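Local coordinates for protein cryptic loci regulator 2 (Schizosaccharomyces pombe 972h-, PDB 5IKJ) that is required for transcriptional silencing and proper nucleosome positioning at heterochromatic loci, acting upstream of histone deacetylases and supporting the silencing function of the SHREC repressor complex, at residues Y242-V247 with V262-I267; P287-C292 with Y301-A306; Q341-I346 with P366-E371; L394-T399 with D490-W495; S410-S415 with G429-Q434. One frame throughout, in Å; residues are numbered along the deposited sequence.

Interaction 1 (Y242-V247 with V262-I267); sequences YRLGEV and VARNLI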
# COMPACT_ATOMS: atom_id res chain seq x y z
N TYR A 242 3.98 12.26 7.43
CA TYR A 242 5.04 12.30 6.44
C TYR A 242 5.27 10.90 5.88
O TYR A 242 4.98 9.89 6.52
CB TYR A 242 6.33 12.85 7.06
CG TYR A 242 6.21 14.32 7.42
CD1 TYR A 242 6.51 15.30 6.49
CD2 TYR A 242 5.78 14.71 8.68
CE1 TYR A 242 6.39 16.64 6.81
CE2 TYR A 242 5.66 16.05 9.01
CZ TYR A 242 5.97 17.01 8.07
OH TYR A 242 5.84 18.34 8.39
N ARG A 243 5.80 10.85 4.66
CA ARG A 243 5.77 9.64 3.86
C ARG A 243 7.18 9.14 3.58
O ARG A 243 8.14 9.92 3.48
CB ARG A 243 5.01 9.87 2.55
CG ARG A 243 3.54 10.19 2.80
CD ARG A 243 2.80 10.65 1.56
NE ARG A 243 1.37 10.73 1.82
CZ ARG A 243 0.49 11.32 1.02
NH1 ARG A 243 0.88 11.89 -0.11
NH2 ARG A 243 -0.80 11.34 1.35
N LEU A 244 7.30 7.82 3.46
CA LEU A 244 8.59 7.17 3.28
C LEU A 244 9.26 7.66 2.01
O LEU A 244 8.68 7.58 0.92
CB LEU A 244 8.39 5.65 3.24
CG LEU A 244 7.82 5.04 4.52
CD1 LEU A 244 7.43 3.58 4.31
CD2 LEU A 244 8.83 5.15 5.66
N GLY A 245 10.48 8.16 2.15
CA GLY A 245 11.25 8.66 1.03
C GLY A 245 11.14 10.15 0.80
O GLY A 245 11.82 10.67 -0.10
N GLU A 246 10.32 10.86 1.56
CA GLU A 246 10.16 12.29 1.36
C GLU A 246 11.34 13.05 1.96
O GLU A 246 11.94 12.63 2.95
CB GLU A 246 8.86 12.79 2.00
CG GLU A 246 7.60 12.25 1.35
CD GLU A 246 6.37 13.04 1.76
OE1 GLU A 246 5.60 13.45 0.87
OE2 GLU A 246 6.17 13.24 2.98
N VAL A 247 11.65 14.19 1.34
CA VAL A 247 12.67 15.11 1.84
C VAL A 247 11.96 16.19 2.65
O VAL A 247 11.03 16.84 2.16
CB VAL A 247 13.47 15.72 0.68
CG1 VAL A 247 14.36 16.86 1.17
CG2 VAL A 247 14.31 14.64 0.00
N VAL A 262 13.33 7.69 6.22
CA VAL A 262 13.75 6.33 5.90
C VAL A 262 12.77 5.28 6.41
O VAL A 262 12.59 4.24 5.77
CB VAL A 262 15.17 6.09 6.45
CG1 VAL A 262 15.64 4.68 6.10
CG2 VAL A 262 16.13 7.14 5.94
N ALA A 263 12.16 5.50 7.57
CA ALA A 263 11.31 4.49 8.20
C ALA A 263 10.35 5.23 9.12
O ALA A 263 10.50 6.42 9.38
CB ALA A 263 12.14 3.46 8.97
N ARG A 264 9.35 4.50 9.60
CA ARG A 264 8.35 5.05 10.49
C ARG A 264 7.59 3.88 11.08
O ARG A 264 7.52 2.81 10.47
CB ARG A 264 7.39 6.00 9.76
CG ARG A 264 6.40 5.29 8.86
CD ARG A 264 5.76 6.20 7.84
NE ARG A 264 4.82 5.47 7.01
CZ ARG A 264 4.08 6.02 6.05
NH1 ARG A 264 4.17 7.32 5.79
NH2 ARG A 264 3.25 5.28 5.34
N ASN A 265 7.03 4.08 12.27
CA ASN A 265 6.30 3.02 12.94
C ASN A 265 5.16 3.63 13.73
O ASN A 265 5.25 4.77 14.20
CB ASN A 265 7.21 2.21 13.87
CG ASN A 265 7.83 3.06 14.96
OD1 ASN A 265 8.90 3.64 14.77
ND2 ASN A 265 7.16 3.13 16.10
N LEU A 266 4.08 2.87 13.87
CA LEU A 266 2.95 3.30 14.67
C LEU A 266 3.29 3.20 16.16
O LEU A 266 4.00 2.28 16.58
CB LEU A 266 1.72 2.46 14.35
CG LEU A 266 1.12 2.68 12.96
CD1 LEU A 266 0.11 1.58 12.63
CD2 LEU A 266 0.46 4.05 12.86
N ILE A 267 2.79 4.14 16.94
CA ILE A 267 3.05 4.19 18.37
C ILE A 267 2.01 3.34 19.08
O ILE A 267 0.80 3.54 18.90
CB ILE A 267 3.03 5.64 18.89
CG1 ILE A 267 3.79 6.58 17.95
CG2 ILE A 267 3.66 5.69 20.28
CD1 ILE A 267 3.59 8.05 18.26
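The type II beta turn from R243 to E246 docks on strand 255-266 of the five-stranded antiparallel sheet, where L244 and the carbonyl of Y242 both meet R264. The arginine chain is extended from CG to NE and carries its guanidinium out to the turn. There NH1 donates to the carbonyl oxygen of Y242 (NH1 to O 2.8 Å). The oxygen lies in the guanidinium plane, although the bond is bent (132° at the hydrogen). L244 comes over one face of the same group, with its CG 3.9 Å from NE of R264 and offset toward the rim, while its CD2 methyl reaches back to the strand backbone, 3.6 Å from CA of A263. Within the turn, R243 N bonds to OE2 of E246 (2.9 Å), and G245 takes a positive phi (95°) at which a side chain would collide with the preceding carbonyl oxygen. NH2 of R264 pairs with the D234 carboxylate, while NH1 of R243 makes a salt bridge with D393. R264 is thus gripped at NH1 by a backbone carbonyl and at NH2 by a carboxylate, with leucine carbons against its face; this probably fixes the rotation of the buried guanidinium and keeps its charge compensated.

Interaction 2 (P287-C292 with Y301-A306); sequences PYQYHC and YFDMAA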
# COMPACT_ATOMS: atom_id res chain seq x y z
N PRO A 287 0.42 9.85 14.32
CA PRO A 287 0.39 8.38 14.34
C PRO A 287 1.76 7.72 14.35
O PRO A 287 1.85 6.55 14.73
CB PRO A 287 -0.36 8.04 13.04
CG PRO A 287 -0.05 9.17 12.13
CD PRO A 287 0.09 10.40 12.99
N TYR A 288 2.81 8.43 13.95
CA TYR A 288 4.09 7.81 13.64
C TYR A 288 5.22 8.38 14.48
O TYR A 288 5.23 9.56 14.84
CB TYR A 288 4.46 8.02 12.16
CG TYR A 288 3.66 7.20 11.18
CD1 TYR A 288 3.55 5.82 11.31
CD2 TYR A 288 3.02 7.81 10.10
CE1 TYR A 288 2.82 5.07 10.40
CE2 TYR A 288 2.30 7.07 9.19
CZ TYR A 288 2.20 5.70 9.34
OH TYR A 288 1.47 4.97 8.44
N GLN A 289 6.18 7.51 14.80
CA GLN A 289 7.56 7.94 15.01
C GLN A 289 8.25 7.93 13.66
O GLN A 289 8.08 7.00 12.87
CB GLN A 289 8.31 7.01 15.96
CG GLN A 289 7.61 6.63 17.25
CD GLN A 289 8.49 5.78 18.15
OE1 GLN A 289 8.21 4.61 18.38
NE2 GLN A 289 9.57 6.38 18.65
N TYR A 290 9.03 8.98 13.39
CA TYR A 290 9.79 9.06 12.15
C TYR A 290 11.27 8.88 12.45
O TYR A 290 11.78 9.37 13.46
CB TYR A 290 9.56 10.40 11.45
CG TYR A 290 8.11 10.64 11.10
CD1 TYR A 290 7.50 9.98 10.04
CD2 TYR A 290 7.35 11.54 11.83
CE1 TYR A 290 6.18 10.20 9.73
CE2 TYR A 290 6.02 11.77 11.52
CZ TYR A 290 5.44 11.10 10.47
OH TYR A 290 4.12 11.33 10.16
N HIS A 291 11.95 8.15 11.57
CA HIS A 291 13.38 7.89 11.68
C HIS A 291 14.03 8.32 10.38
O HIS A 291 13.71 7.79 9.32
CB HIS A 291 13.64 6.41 11.97
CG HIS A 291 12.66 5.81 12.93
ND1 HIS A 291 12.74 6.01 14.29
CD2 HIS A 291 11.57 5.03 12.72
CE1 HIS A 291 11.75 5.37 14.88
NE2 HIS A 291 11.02 4.77 13.95
N CYS A 292 14.94 9.29 10.47
CA CYS A 292 15.38 10.02 9.30
C CYS A 292 16.88 9.84 9.07
O CYS A 292 17.60 9.28 9.90
CB CYS A 292 15.05 11.51 9.45
SG CYS A 292 13.34 11.82 9.93
N TYR A 301 18.81 10.24 12.71
CA TYR A 301 18.00 10.89 13.74
C TYR A 301 16.73 10.06 13.92
O TYR A 301 15.83 10.10 13.08
CB TYR A 301 17.68 12.34 13.37
CG TYR A 301 18.84 13.28 13.58
CD1 TYR A 301 19.38 13.49 14.85
CD2 TYR A 301 19.40 13.98 12.52
CE1 TYR A 301 20.44 14.35 15.05
CE2 TYR A 301 20.47 14.84 12.71
CZ TYR A 301 20.98 15.02 13.98
OH TYR A 301 22.04 15.88 14.18
N PHE A 302 16.68 9.31 15.02
CA PHE A 302 15.57 8.42 15.29
C PHE A 302 14.54 9.09 16.19
O PHE A 302 14.81 10.09 16.86
CB PHE A 302 16.08 7.13 15.95
CG PHE A 302 17.15 6.43 15.17
CD1 PHE A 302 18.47 6.82 15.26
CD2 PHE A 302 16.83 5.36 14.34
CE1 PHE A 302 19.46 6.17 14.55
CE2 PHE A 302 17.81 4.71 13.62
CZ PHE A 302 19.12 5.11 13.73
N ASP A 303 13.34 8.51 16.20
CA ASP A 303 12.27 8.93 17.11
C ASP A 303 11.95 10.42 16.94
O ASP A 303 12.01 11.21 17.89
CB ASP A 303 12.62 8.60 18.56
CG ASP A 303 11.52 8.97 19.53
OD1 ASP A 303 10.33 8.85 19.17
OD2 ASP A 303 11.85 9.39 20.66
N MET A 304 11.63 10.79 15.71
CA MET A 304 11.20 12.15 15.41
C MET A 304 9.68 12.23 15.42
O MET A 304 8.99 11.29 14.99
CB MET A 304 11.73 12.61 14.05
CG MET A 304 13.25 12.62 13.95
SD MET A 304 14.03 13.60 15.24
CE MET A 304 13.41 15.23 14.86
N ALA A 305 9.16 13.34 15.92
CA ALA A 305 7.72 13.60 15.92
C ALA A 305 7.37 14.59 14.82
O ALA A 305 8.18 15.46 14.47
CB ALA A 305 7.27 14.15 17.28
N ALA A 306 6.16 14.45 14.28
CA ALA A 306 5.72 15.34 13.21
C ALA A 306 5.81 16.80 13.64
O ALA A 306 6.07 17.68 12.80
CB ALA A 306 4.30 14.99 12.79
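Y290 and M304 face each other across the beta hairpin of strands 288-294 and 300-304, whose pairing is shifted by a G1 beta bulge: D303 and M304 both lie opposite Y290. Two backbone bonds join Y290 to M304, and another two join C292 to Y301. The ring of Y290 turns its edge to A306 N, and CE2 also packs 3.9 Å from CB of A306; CB of Y288, two residues back on the same strand, lies over one face, and the hydroxyl is engaged by the backbone N of Y242. M304 CG, set beside its backbone N (chi1 -60°), comes 4.1 Å from SG of C292, and the chain beyond folds away. Q289 and D303 cross at a slant, amide and carboxylate planes 89° apart, and NE2 reaches OD1 from above the carboxylate plane, 2.6 Å away. H291 presents its ring edge to CA of F302, and its NE2 is bonded to OD1 of N265 on the adjoining strand, holding the imidazole from two sides. D303 adopts the left-handed conformation of such a bulge. D303 N donates to ND1 of H291 at 3.2 Å, almost straight at 176°, though tilted from the ring plane.

Interaction 3 (Q341-I346 with P366-E371); sequences QPLEGI and PTFGGE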
# COMPACT_ATOMS: atom_id res chain seq x y z
N GLN A 341 -2.50 -3.06 -13.16
CA GLN A 341 -3.57 -3.14 -14.15
C GLN A 341 -4.88 -2.76 -13.48
O GLN A 341 -5.33 -3.49 -12.58
CB GLN A 341 -3.66 -4.54 -14.74
CG GLN A 341 -2.49 -4.92 -15.63
CD GLN A 341 -2.43 -4.08 -16.89
OE1 GLN A 341 -3.40 -3.44 -17.27
NE2 GLN A 341 -1.27 -4.08 -17.54
N PRO A 342 -5.53 -1.66 -13.86
CA PRO A 342 -6.85 -1.36 -13.30
C PRO A 342 -7.80 -2.54 -13.48
O PRO A 342 -7.68 -3.32 -14.43
CB PRO A 342 -7.31 -0.14 -14.10
CG PRO A 342 -6.05 0.51 -14.56
CD PRO A 342 -5.07 -0.61 -14.78
N LEU A 343 -8.75 -2.66 -12.56
CA LEU A 343 -9.70 -3.75 -12.59
C LEU A 343 -10.92 -3.37 -13.42
O LEU A 343 -11.36 -2.22 -13.43
CB LEU A 343 -10.15 -4.14 -11.18
CG LEU A 343 -9.05 -4.52 -10.19
CD1 LEU A 343 -9.66 -4.95 -8.86
CD2 LEU A 343 -8.15 -5.62 -10.74
N GLU A 344 -11.47 -4.36 -14.12
CA GLU A 344 -12.71 -4.17 -14.85
C GLU A 344 -13.88 -4.12 -13.87
O GLU A 344 -13.83 -4.71 -12.78
CB GLU A 344 -12.92 -5.28 -15.87
CG GLU A 344 -11.78 -5.43 -16.87
CD GLU A 344 -11.65 -4.24 -17.80
OE1 GLU A 344 -12.69 -3.67 -18.19
OE2 GLU A 344 -10.50 -3.86 -18.13
N GLY A 345 -14.94 -3.42 -14.26
CA GLY A 345 -16.07 -3.25 -13.37
C GLY A 345 -16.74 -4.55 -12.99
O GLY A 345 -17.36 -4.65 -11.93
N ILE A 346 -16.63 -5.57 -13.85
CA ILE A 346 -17.27 -6.85 -13.56
C ILE A 346 -16.53 -7.62 -12.47
O ILE A 346 -17.11 -8.53 -11.86
CB ILE A 346 -17.38 -7.69 -14.85
CG1 ILE A 346 -18.27 -8.93 -14.63
CG2 ILE A 346 -16.00 -8.11 -15.35
CD1 ILE A 346 -19.72 -8.60 -14.34
N PRO A 366 -6.41 -6.48 -3.09
CA PRO A 366 -6.52 -6.62 -4.54
C PRO A 366 -5.27 -7.26 -5.14
O PRO A 366 -4.15 -7.07 -4.67
CB PRO A 366 -6.68 -5.17 -5.02
CG PRO A 366 -5.89 -4.40 -4.04
CD PRO A 366 -6.04 -5.11 -2.71
N THR A 367 -5.49 -8.03 -6.20
CA THR A 367 -4.42 -8.63 -6.99
C THR A 367 -4.50 -8.04 -8.39
O THR A 367 -5.24 -8.54 -9.25
CB THR A 367 -4.52 -10.17 -7.01
OG1 THR A 367 -5.83 -10.56 -7.43
CG2 THR A 367 -4.23 -10.74 -5.63
N PHE A 368 -3.75 -6.96 -8.62
CA PHE A 368 -3.85 -6.24 -9.88
C PHE A 368 -3.16 -6.99 -11.01
O PHE A 368 -3.64 -6.97 -12.15
CB PHE A 368 -3.24 -4.84 -9.74
CG PHE A 368 -4.09 -3.88 -8.96
CD1 PHE A 368 -5.41 -3.68 -9.31
CD2 PHE A 368 -3.56 -3.16 -7.91
CE1 PHE A 368 -6.20 -2.79 -8.60
CE2 PHE A 368 -4.33 -2.27 -7.20
CZ PHE A 368 -5.66 -2.08 -7.54
N GLY A 369 -2.05 -7.66 -10.72
CA GLY A 369 -1.27 -8.34 -11.73
C GLY A 369 -2.10 -9.11 -12.74
O GLY A 369 -2.82 -10.05 -12.37
N GLY A 370 -2.01 -8.73 -14.01
CA GLY A 370 -2.77 -9.38 -15.05
C GLY A 370 -2.31 -8.99 -16.45
O GLY A 370 -1.15 -8.61 -16.64
N GLU A 371 -3.22 -9.08 -17.42
CA GLU A 371 -2.91 -8.77 -18.81
C GLU A 371 -3.93 -7.76 -19.33
O GLU A 371 -5.13 -7.92 -19.08
CB GLU A 371 -2.94 -10.03 -19.68
CG GLU A 371 -2.17 -11.22 -19.11
CD GLU A 371 -0.68 -11.15 -19.38
OE1 GLU A 371 -0.28 -10.54 -20.39
OE2 GLU A 371 0.10 -11.72 -18.58
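L343 and F368 make the apolar part of this contact, their side chains crossing at about a right angle. The leucine meets the ring at its edge: CD2 lies 3.6 Å from CD1 of F368 and near the ring plane, and CG is 3.7 Å from CE1. The F368 chi1 of -74° swings the ring toward L343, and chi2 (-53°) sets which edge it presents, while CB of P366 in its own segment lies over one ring face. F340 meets the same ring at an inclined angle. Trimming L343 back to an alanine is likely to strip the CD1-CE1 edge of F368 of its aliphatic neighbour and let the ring shift. The remaining contacts involve backbone oxygens and are van der Waals in kind. Q341 O approaches CD1 of F368 obliquely at 3.3 Å, and CB of Q341 sits 3.6 Å from O of F368. Farther out, the bent Q341 chain passes G370, where CG is 4.1 Å from the carbonyl O. A chain of another protein also packs on L343 and F368 and hydrogen-bonds to the T367 amide. Two irregular loops, one after strand 333-340 and one before strand 377-384, thus meet by side-chain packing at the protein surface, beside a subunit interface.

Interaction 4 (L394-T399 with D490-W495); sequences LCVIST and DVLGRW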
# COMPACT_ATOMS: atom_id res chain seq x y z
N LEU A 394 -4.70 13.57 -2.00
CA LEU A 394 -5.14 14.94 -2.22
C LEU A 394 -3.94 15.79 -2.61
O LEU A 394 -2.93 15.79 -1.91
CB LEU A 394 -5.81 15.52 -0.97
CG LEU A 394 -6.87 14.63 -0.32
CD1 LEU A 394 -7.34 15.21 1.00
CD2 LEU A 394 -8.05 14.41 -1.26
N CYS A 395 -4.05 16.50 -3.73
CA CYS A 395 -2.94 17.29 -4.25
C CYS A 395 -3.43 18.65 -4.71
O CYS A 395 -4.59 18.82 -5.10
CB CYS A 395 -2.24 16.58 -5.41
SG CYS A 395 -3.20 16.53 -6.95
N VAL A 396 -2.53 19.63 -4.67
CA VAL A 396 -2.79 20.98 -5.16
C VAL A 396 -2.43 21.03 -6.64
O VAL A 396 -1.44 20.44 -7.07
CB VAL A 396 -1.99 22.02 -4.35
CG1 VAL A 396 -2.23 23.43 -4.88
CG2 VAL A 396 -2.34 21.93 -2.87
N ILE A 397 -3.24 21.75 -7.42
CA ILE A 397 -3.01 21.90 -8.85
C ILE A 397 -3.12 23.37 -9.21
O ILE A 397 -3.76 24.17 -8.52
CB ILE A 397 -3.99 21.07 -9.70
CG1 ILE A 397 -5.43 21.57 -9.52
CG2 ILE A 397 -3.88 19.59 -9.34
CD1 ILE A 397 -6.44 20.89 -10.42
N SER A 398 -2.48 23.73 -10.32
CA SER A 398 -2.61 25.08 -10.86
C SER A 398 -4.06 25.37 -11.22
O SER A 398 -4.72 24.56 -11.88
CB SER A 398 -1.72 25.25 -12.09
OG SER A 398 -0.37 24.98 -11.79
N THR A 399 -4.56 26.52 -10.78
CA THR A 399 -5.90 26.97 -11.13
C THR A 399 -5.88 28.02 -12.24
O THR A 399 -6.95 28.48 -12.65
CB THR A 399 -6.61 27.55 -9.90
OG1 THR A 399 -5.80 28.57 -9.31
CG2 THR A 399 -6.87 26.46 -8.87
N ASP A 490 0.90 20.31 -14.10
CA ASP A 490 0.01 21.21 -13.38
C ASP A 490 -0.25 20.78 -11.95
O ASP A 490 -1.04 21.42 -11.25
CB ASP A 490 -1.33 21.34 -14.13
CG ASP A 490 -1.20 22.16 -15.40
OD1 ASP A 490 -0.38 23.09 -15.44
OD2 ASP A 490 -1.94 21.87 -16.37
N VAL A 491 0.40 19.71 -11.48
CA VAL A 491 0.36 19.33 -10.08
C VAL A 491 1.46 20.09 -9.35
O VAL A 491 2.63 20.03 -9.74
CB VAL A 491 0.53 17.81 -9.91
CG1 VAL A 491 0.50 17.43 -8.44
CG2 VAL A 491 -0.55 17.07 -10.68
N LEU A 492 1.09 20.80 -8.29
CA LEU A 492 2.02 21.65 -7.57
C LEU A 492 2.60 20.99 -6.33
O LEU A 492 3.73 21.32 -5.94
CB LEU A 492 1.33 22.96 -7.16
CG LEU A 492 0.69 23.74 -8.31
CD1 LEU A 492 -0.04 24.97 -7.80
CD2 LEU A 492 1.73 24.14 -9.35
N GLY A 493 1.88 20.07 -5.71
CA GLY A 493 2.38 19.38 -4.54
C GLY A 493 1.25 18.75 -3.76
O GLY A 493 0.10 18.71 -4.21
N ARG A 494 1.60 18.25 -2.59
CA ARG A 494 0.61 17.65 -1.70
C ARG A 494 -0.30 18.71 -1.10
O ARG A 494 0.10 19.86 -0.88
CB ARG A 494 1.28 16.89 -0.57
CG ARG A 494 1.99 15.61 -0.98
CD ARG A 494 2.62 14.93 0.24
NE ARG A 494 1.65 14.77 1.32
CZ ARG A 494 1.92 14.25 2.51
NH1 ARG A 494 3.15 13.84 2.79
NH2 ARG A 494 0.97 14.15 3.42
N TRP A 495 -1.54 18.32 -0.84
CA TRP A 495 -2.42 19.05 0.06
C TRP A 495 -2.24 18.51 1.47
O TRP A 495 -2.25 17.29 1.67
CB TRP A 495 -3.88 18.92 -0.39
CG TRP A 495 -4.87 19.54 0.55
CD1 TRP A 495 -5.38 20.81 0.49
CD2 TRP A 495 -5.49 18.91 1.68
NE1 TRP A 495 -6.28 21.01 1.52
CE2 TRP A 495 -6.36 19.86 2.26
CE3 TRP A 495 -5.39 17.65 2.27
CZ2 TRP A 495 -7.13 19.58 3.39
CZ3 TRP A 495 -6.15 17.37 3.39
CH2 TRP A 495 -7.01 18.33 3.94
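L394 and W495 form the tightly packed end of the antiparallel pairing between strands 394-397 and 491-494. Their side chains run side by side in the same direction, and CD1 of L394 lies 3.4 Å from CE3 of W495. The indole reaches this place because its CG is anti to the backbone N (chi1 174°), which folds it alongside the leucine. The backbone joins here too, W495 N donating to O of L394 (3.1 Å). The bond from V396 N to O of G493 (2.8 Å) and that from L492 N to O of V396 (2.8 Å) together bracket a beta bulge in which the register slips by one residue. G493 has backbone angles that would drive a side chain into the preceding carbonyl oxygen. On the buried face, SG of C395 rests 4.1 Å from CG1 of V491. The R494 guanidinium leaves the sheet to form a salt bridge with E246. The other end is more open to solvent. L492 is exposed and reaches back over the partner strand, its CD1 4.0 Å from CG1 of V396 and its CD2 near the hydroxyl of the partly exposed S398. S398 N closes the pairing on O of D490 (2.9 Å), and the D490 carboxylate is bonded to the backbone of another protein chain. R462 and L463 of helix 461-469 pack on L394 and W495, strand 411-419 flanks 394-397 on its other edge, and L389 of strand 387-390 touches C395, V491 and R494.

Interaction 5 (S410-S415 with G429-Q434); sequences SFMYIS and GSLWTQ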
# COMPACT_ATOMS: atom_id res chain seq x y z
N SER A 410 -9.42 23.92 -4.34
CA SER A 410 -8.37 23.84 -3.33
C SER A 410 -7.45 22.65 -3.56
O SER A 410 -6.24 22.75 -3.37
CB SER A 410 -8.98 23.76 -1.93
OG SER A 410 -9.83 24.87 -1.68
N PHE A 411 -8.01 21.51 -3.98
CA PHE A 411 -7.21 20.32 -4.22
C PHE A 411 -7.96 19.39 -5.16
O PHE A 411 -9.18 19.49 -5.32
CB PHE A 411 -6.89 19.59 -2.91
CG PHE A 411 -8.11 19.20 -2.11
CD1 PHE A 411 -8.86 18.09 -2.45
CD2 PHE A 411 -8.49 19.95 -1.00
CE1 PHE A 411 -9.98 17.74 -1.72
CE2 PHE A 411 -9.60 19.59 -0.26
CZ PHE A 411 -10.34 18.49 -0.62
N MET A 412 -7.21 18.50 -5.79
CA MET A 412 -7.77 17.38 -6.55
C MET A 412 -7.75 16.14 -5.68
O MET A 412 -6.73 15.83 -5.05
CB MET A 412 -6.99 17.13 -7.84
CG MET A 412 -7.31 15.79 -8.51
SD MET A 412 -6.31 15.42 -9.96
CE MET A 412 -7.01 16.55 -11.16
N TYR A 413 -8.87 15.42 -5.65
CA TYR A 413 -8.94 14.10 -5.03
C TYR A 413 -8.61 13.08 -6.11
O TYR A 413 -9.44 12.77 -6.97
CB TYR A 413 -10.33 13.88 -4.42
CG TYR A 413 -10.57 12.52 -3.82
CD1 TYR A 413 -9.52 11.72 -3.39
CD2 TYR A 413 -11.87 12.04 -3.68
CE1 TYR A 413 -9.76 10.47 -2.84
CE2 TYR A 413 -12.11 10.79 -3.13
CZ TYR A 413 -11.06 10.01 -2.71
OH TYR A 413 -11.31 8.77 -2.17
N ILE A 414 -7.39 12.54 -6.06
CA ILE A 414 -6.85 11.79 -7.18
C ILE A 414 -7.55 10.44 -7.29
O ILE A 414 -7.65 9.69 -6.32
CB ILE A 414 -5.33 11.61 -7.02
CG1 ILE A 414 -4.64 12.97 -6.98
CG2 ILE A 414 -4.76 10.76 -8.16
CD1 ILE A 414 -3.18 12.91 -6.56
N SER A 415 -8.03 10.14 -8.50
CA SER A 415 -8.64 8.85 -8.80
C SER A 415 -7.70 7.90 -9.52
O SER A 415 -7.79 6.68 -9.31
CB SER A 415 -9.90 9.04 -9.66
OG SER A 415 -10.93 9.68 -8.93
N GLY A 429 -8.93 13.09 -11.31
CA GLY A 429 -9.64 13.11 -10.04
C GLY A 429 -10.68 14.20 -10.01
O GLY A 429 -10.83 14.97 -10.97
N SER A 430 -11.39 14.26 -8.90
CA SER A 430 -12.41 15.28 -8.67
C SER A 430 -11.79 16.51 -8.01
O SER A 430 -10.82 16.40 -7.25
CB SER A 430 -13.54 14.73 -7.81
OG SER A 430 -13.03 14.04 -6.68
N LEU A 431 -12.37 17.67 -8.30
CA LEU A 431 -11.87 18.95 -7.81
C LEU A 431 -12.77 19.45 -6.69
O LEU A 431 -14.00 19.38 -6.78
CB LEU A 431 -11.82 19.97 -8.94
CG LEU A 431 -11.09 19.51 -10.21
CD1 LEU A 431 -11.21 20.55 -11.31
CD2 LEU A 431 -9.63 19.20 -9.91
N TRP A 432 -12.15 19.97 -5.63
CA TRP A 432 -12.87 20.39 -4.43
C TRP A 432 -12.42 21.78 -4.00
O TRP A 432 -11.36 22.26 -4.40
CB TRP A 432 -12.64 19.41 -3.27
CG TRP A 432 -13.10 18.02 -3.53
CD1 TRP A 432 -12.59 17.14 -4.44
CD2 TRP A 432 -14.16 17.33 -2.86
NE1 TRP A 432 -13.27 15.95 -4.39
CE2 TRP A 432 -14.23 16.04 -3.42
CE3 TRP A 432 -15.04 17.67 -1.84
CZ2 TRP A 432 -15.17 15.09 -3.00
CZ3 TRP A 432 -15.97 16.74 -1.42
CH2 TRP A 432 -16.02 15.46 -2.00
N THR A 433 -13.24 22.40 -3.17
CA THR A 433 -12.88 23.60 -2.44
C THR A 433 -13.07 23.35 -0.95
O THR A 433 -13.90 22.52 -0.55
CB THR A 433 -13.73 24.81 -2.88
OG1 THR A 433 -13.17 26.01 -2.33
CG2 THR A 433 -15.18 24.67 -2.41
N GLN A 434 -12.29 24.05 -0.14
CA GLN A 434 -12.37 23.93 1.31
C GLN A 434 -12.75 25.27 1.91
O GLN A 434 -12.30 26.33 1.45
CB GLN A 434 -11.05 23.44 1.91
CG GLN A 434 -9.90 24.43 1.78
CD GLN A 434 -8.56 23.83 2.19
OE1 GLN A 434 -7.55 24.01 1.51
NE2 GLN A 434 -8.55 23.11 3.31
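F411 holds CG between its backbone N and carbonyl carbon (chi1 57°), whereas W432 holds CG beside its N (chi1 -61°); on the face that their pairing gives them, these rotations bring the F411 ring against CB and the five-membered ring of W432. The planes are nearly parallel, 16° apart, but slid so far that they barely overlap; what touches is CE1 of F411, 3.5 Å from CB of W432. The indole's orientation is probably held by NE1, which donates to OG of S430 (3.0 Å), close to the ring plane. CB of Y413 lies 3.6 Å from the same NE1. On the reverse face CE of M412 meets CD2 of L431 at 3.9 Å. Without the W432 indole, as with a serine here, F411 would probably lose its packing partner and the S430 hydroxyl its donor. Backbone bonds bind the strands throughout. G429 CA lies so close to the Y413 carbonyl that a CB would clash with its oxygen and with CG of M412. At the far end S410 and F411 both face W432, a classic beta bulge: S410 N binds O of W432 at 2.6 Å, the bond from F411 N to that oxygen is weak, and OG of S410 accepts the amide of Q434 (3.0 Å). This is an antiparallel beta hairpin of strands 411-419 and 425-436, within the Clr2 family region assigned to the SH3 clan.

Interactions 1 and 2 share the five-stranded sheet, where strands 255-266 and 288-294 are neighbours. Interactions 4 and 5 similarly share the larger mixed sheet: strand 394-397 lies beside 411-419, and C395 O meets M412 N. The salt bridge between E246 and R494 ties the loop leading into the five-stranded sheet, in interaction 1, to a strand of the mixed sheet in interaction 4. Interactions 1, 4 and 5 are buried, interaction 2 partly so, while interaction 3 is a surface contact, its nearest atoms about 8 Å from those of interaction 5. Backbone pairing dominates interactions 2, 4 and 5, each interrupted by a beta bulge; interaction 1 relies on an arginine, and interaction 3 on packing alone.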